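Local structure of membrane-bound lytic murein transglycosylase A (6QK4) at residues Arg80-Glu84 with Thr85-Pro89; Ser279-Leu282 with Gly283-Val286. The protein probably cleaves the beta-1,4 linkage between N-acetylmuramic acid and N-acetylglucosamine in peptidoglycan, forming a 1,6-anhydro bond in the N-acetylmuramic acid residue. All blocks are in the same frame, centred on the assembly; numbering follows the deposited sequence.

Interaction 1: Arg80-Glu84 with Thr85-Pro89; sequences RTFFE and TYFTP
Phe82 packs against Tyr86 one helical turn on, and against Phe87 where the chain leaves the helix. A chi1 of 164° turns Phe82 CG away from the backbone N, slanting the ring outward and toward the helix C-terminus; its CD1 comes 3.5 Å from CD1 of Tyr86. These two rings are inclined by only 30°, but slid so far apart that they barely overlap. On another side Phe82 CE2 lies 3.8 Å from Phe87 CE1 at the Phe87 ring edge, which completes an aromatic cluster. Phe83 runs beside Phe87, touching more loosely, CD1 to CD1 at 4.1 Å. The solvent side is polar instead: Thr85 folds its hydroxyl back onto the helix, and OG1 donates to Thr81 O over 2.7 Å from above the carbonyl plane. Thr85 N reaches the same oxygen from the opposite face, at 2.9 Å along a bent N-H (133°). As the helix unwinds, the Phe87 N to Phe83 O bond is weak, and a water bridges Glu84 O (2.7 Å) and Phe87 O. Phe82 and Tyr86 rest on helix 62-68, Leu48 of helix 44-55 touches Phe82 and Phe83, and strand 87-92 runs on from Phe87 to pair with strand 336-346.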
# COMPACT_ATOMS: atom_id res chain seq x y z
N ARG A 80 14.46 -3.74 -20.54
CA ARG A 80 15.20 -2.47 -20.46
C ARG A 80 15.29 -1.84 -21.85
O ARG A 80 15.06 -0.63 -22.02
CB ARG A 80 16.61 -2.68 -19.89
CG ARG A 80 17.36 -1.39 -19.55
CD ARG A 80 18.66 -1.70 -18.85
NE ARG A 80 18.52 -2.37 -17.55
CZ ARG A 80 18.20 -1.75 -16.40
NH1 ARG A 80 17.95 -0.42 -16.36
NH2 ARG A 80 18.12 -2.47 -15.28
N THR A 81 15.60 -2.65 -22.86
CA THR A 81 15.68 -2.11 -24.22
C THR A 81 14.35 -1.54 -24.68
O THR A 81 14.27 -0.45 -25.30
CB THR A 81 16.17 -3.21 -25.14
OG1 THR A 81 17.49 -3.49 -24.72
CG2 THR A 81 16.15 -2.74 -26.60
N PHE A 82 13.27 -2.23 -24.34
CA PHE A 82 11.95 -1.72 -24.67
C PHE A 82 11.72 -0.34 -24.07
O PHE A 82 11.19 0.55 -24.72
CB PHE A 82 10.89 -2.72 -24.18
CG PHE A 82 9.51 -2.15 -24.13
CD1 PHE A 82 8.76 -2.15 -25.26
CD2 PHE A 82 8.96 -1.67 -22.94
CE1 PHE A 82 7.47 -1.66 -25.31
CE2 PHE A 82 7.66 -1.16 -22.96
CZ PHE A 82 6.89 -1.17 -24.14
N PHE A 83 11.94 -0.18 -22.75
CA PHE A 83 11.62 1.11 -22.15
C PHE A 83 12.50 2.22 -22.75
O PHE A 83 12.03 3.33 -22.99
CB PHE A 83 11.79 1.02 -20.62
CG PHE A 83 10.71 0.26 -19.95
CD1 PHE A 83 9.42 0.79 -19.94
CD2 PHE A 83 10.94 -0.95 -19.32
CE1 PHE A 83 8.35 0.11 -19.29
CE2 PHE A 83 9.88 -1.63 -18.66
CZ PHE A 83 8.61 -1.09 -18.66
N GLU A 84 13.76 1.89 -23.05
CA GLU A 84 14.70 2.89 -23.58
C GLU A 84 14.34 3.28 -24.99
O GLU A 84 14.56 4.41 -25.41
CB GLU A 84 16.14 2.35 -23.51
CG GLU A 84 16.70 2.26 -22.06
CD GLU A 84 18.10 1.76 -22.05
OE1 GLU A 84 18.62 1.53 -23.18
OE2 GLU A 84 18.68 1.55 -20.98
N THR A 85 13.69 2.37 -25.73
CA THR A 85 13.33 2.53 -27.13
C THR A 85 11.98 3.20 -27.31
O THR A 85 11.81 4.00 -28.24
CB THR A 85 13.30 1.14 -27.82
OG1 THR A 85 14.62 0.57 -27.82
CG2 THR A 85 12.77 1.19 -29.25
N TYR A 86 10.98 2.88 -26.46
CA TYR A 86 9.63 3.35 -26.70
C TYR A 86 9.25 4.57 -25.87
O TYR A 86 8.19 5.16 -26.14
CB TYR A 86 8.62 2.22 -26.46
CG TYR A 86 8.61 1.27 -27.64
CD1 TYR A 86 9.51 0.21 -27.71
CD2 TYR A 86 7.67 1.43 -28.66
CE1 TYR A 86 9.49 -0.69 -28.84
CE2 TYR A 86 7.67 0.56 -29.76
CZ TYR A 86 8.58 -0.49 -29.82
OH TYR A 86 8.58 -1.37 -30.90
N PHE A 87 10.09 4.97 -24.89
CA PHE A 87 9.71 6.06 -24.00
C PHE A 87 10.86 7.01 -23.84
O PHE A 87 12.03 6.62 -23.95
CB PHE A 87 9.32 5.53 -22.55
CG PHE A 87 8.07 4.69 -22.54
CD1 PHE A 87 8.13 3.34 -22.84
CD2 PHE A 87 6.85 5.28 -22.24
CE1 PHE A 87 6.93 2.54 -22.91
CE2 PHE A 87 5.63 4.54 -22.29
CZ PHE A 87 5.69 3.11 -22.61
N THR A 88 10.52 8.26 -23.56
CA THR A 88 11.48 9.26 -23.13
C THR A 88 11.24 9.62 -21.67
O THR A 88 10.10 9.92 -21.30
CB THR A 88 11.34 10.52 -24.01
OG1 THR A 88 11.69 10.17 -25.37
CG2 THR A 88 12.35 11.60 -23.57
N PRO A 89 12.28 9.68 -20.85
CA PRO A 89 12.09 10.14 -19.47
C PRO A 89 12.18 11.66 -19.31
O PRO A 89 13.02 12.32 -19.92
CB PRO A 89 13.23 9.42 -18.73
CG PRO A 89 14.42 9.42 -19.79
CD PRO A 89 13.70 9.38 -21.16
O HOH W 1 13.69 6.76 -26.42

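Interaction 2: Ser279-Leu282 with Gly283-Val286; sequences SIPL and GTPV
Thr284 holds OG1 beside its own backbone N and anti to its carbonyl carbon (chi1 -53°), so that the hydroxyl faces the Pro281 oxygen that the N-H already reaches through the turn. The hydroxyl donates to Pro281 O over 2.7 Å, close to the carbonyl plane but tilted from it. The second bond, from Thr284 N to Pro281 O at 3.1 Å, closes the turn with a fairly straight N-H (152°). One oxygen is thus gripped twice by a single residue, so the buried threonine hydroxyl is satisfied locally and its rotation is fixed. The Pro281 ring lies obliquely beside this hydroxyl, with CD 3.4 Å from Thr284 OG1. Ile280 sends its CG2 methyl across Thr284 at roughly a right angle; CG2 of Ile280 is 3.7 Å from CB of Thr284. The same methyl reaches Val286 CG2 more loosely, at 4.1 Å, and Ile280 and Val286, before and after the turn, form an apolar patch with Met341 and Leu343 of strand 336-346. The Leu282 side chain meets Ala262 and Val308. Gly283 has a positive phi (101°), at which a beta carbon would be jammed against the Leu282 carbonyl oxygen. At the corner itself Gly283 O accepts from Asn51 ND2, while Gly283 and Thr284 make backbone bonds to Ala305. Pro281 to Thr284 is a type II beta turn, with glycine at its third position as is common, leading into strand 285-291 of the 3D domain, a region consistent with the double-psi beta-barrel of its clan.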
# COMPACT_ATOMS: atom_id res chain seq x y z
N SER A 279 -1.30 16.00 -10.99
CA SER A 279 0.12 16.17 -11.27
C SER A 279 0.68 15.07 -12.16
O SER A 279 1.46 15.34 -13.07
CB SER A 279 0.90 16.20 -9.91
OG SER A 279 0.59 17.39 -9.20
N ILE A 280 0.26 13.83 -11.94
CA ILE A 280 0.73 12.66 -12.66
C ILE A 280 -0.49 11.86 -13.09
O ILE A 280 -1.13 11.17 -12.27
CB ILE A 280 1.65 11.80 -11.75
CG1 ILE A 280 2.79 12.66 -11.19
CG2 ILE A 280 2.18 10.63 -12.55
CD1 ILE A 280 3.62 11.90 -10.07
N PRO A 281 -0.86 11.92 -14.35
CA PRO A 281 -2.09 11.23 -14.80
C PRO A 281 -2.00 9.72 -14.59
O PRO A 281 -0.93 9.11 -14.74
CB PRO A 281 -2.15 11.55 -16.30
CG PRO A 281 -1.33 12.80 -16.47
CD PRO A 281 -0.22 12.71 -15.43
N LEU A 282 -3.13 9.11 -14.24
CA LEU A 282 -3.14 7.66 -14.17
C LEU A 282 -2.68 7.06 -15.49
O LEU A 282 -3.02 7.52 -16.60
CB LEU A 282 -4.53 7.15 -13.79
CG LEU A 282 -4.94 7.48 -12.37
CD1 LEU A 282 -6.43 7.16 -12.20
CD2 LEU A 282 -4.09 6.80 -11.28
N GLY A 283 -1.83 6.02 -15.37
CA GLY A 283 -1.21 5.37 -16.51
C GLY A 283 0.24 5.80 -16.76
O GLY A 283 0.94 5.14 -17.53
N THR A 284 0.69 6.90 -16.11
CA THR A 284 2.06 7.39 -16.37
C THR A 284 3.04 6.43 -15.73
O THR A 284 2.94 6.18 -14.52
CB THR A 284 2.27 8.80 -15.77
OG1 THR A 284 1.23 9.69 -16.22
CG2 THR A 284 3.65 9.35 -16.15
N PRO A 285 4.02 5.91 -16.46
CA PRO A 285 5.14 5.23 -15.80
C PRO A 285 6.07 6.27 -15.19
O PRO A 285 6.25 7.35 -15.74
CB PRO A 285 5.85 4.48 -16.95
CG PRO A 285 4.90 4.66 -18.19
CD PRO A 285 4.19 5.99 -17.93
N VAL A 286 6.66 5.95 -14.03
CA VAL A 286 7.44 6.89 -13.24
C VAL A 286 8.70 6.15 -12.81
O VAL A 286 8.61 5.05 -12.24
CB VAL A 286 6.71 7.38 -11.97
CG1 VAL A 286 7.59 8.42 -11.19
CG2 VAL A 286 5.37 8.02 -12.34

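Overall arrangement
Interactions 1 and 2 lie in series along the chain, with centres about 16 Å apart, and meet where Phe87 CE2 packs at 4.2 Å from Pro285 CG. Each delivers the chain into a strand, 87-92 after the helix end and 285-291 after the turn, and both strands pair antiparallel with strand 336-346. Two neighbours touch both contacts: Trp61 sets its ring edge-to-face with Phe87 and touches Pro285, while Phe304 touches both Phe83 and Pro285. Interaction 1 lies farther out, about 27 Å from the chain centre to its own centre, against about 17 Å for interaction 2. Both are structural packing: interaction 1 joins helix 76-86 to strand 87-92, interaction 2 turns a loop into strand 285-291.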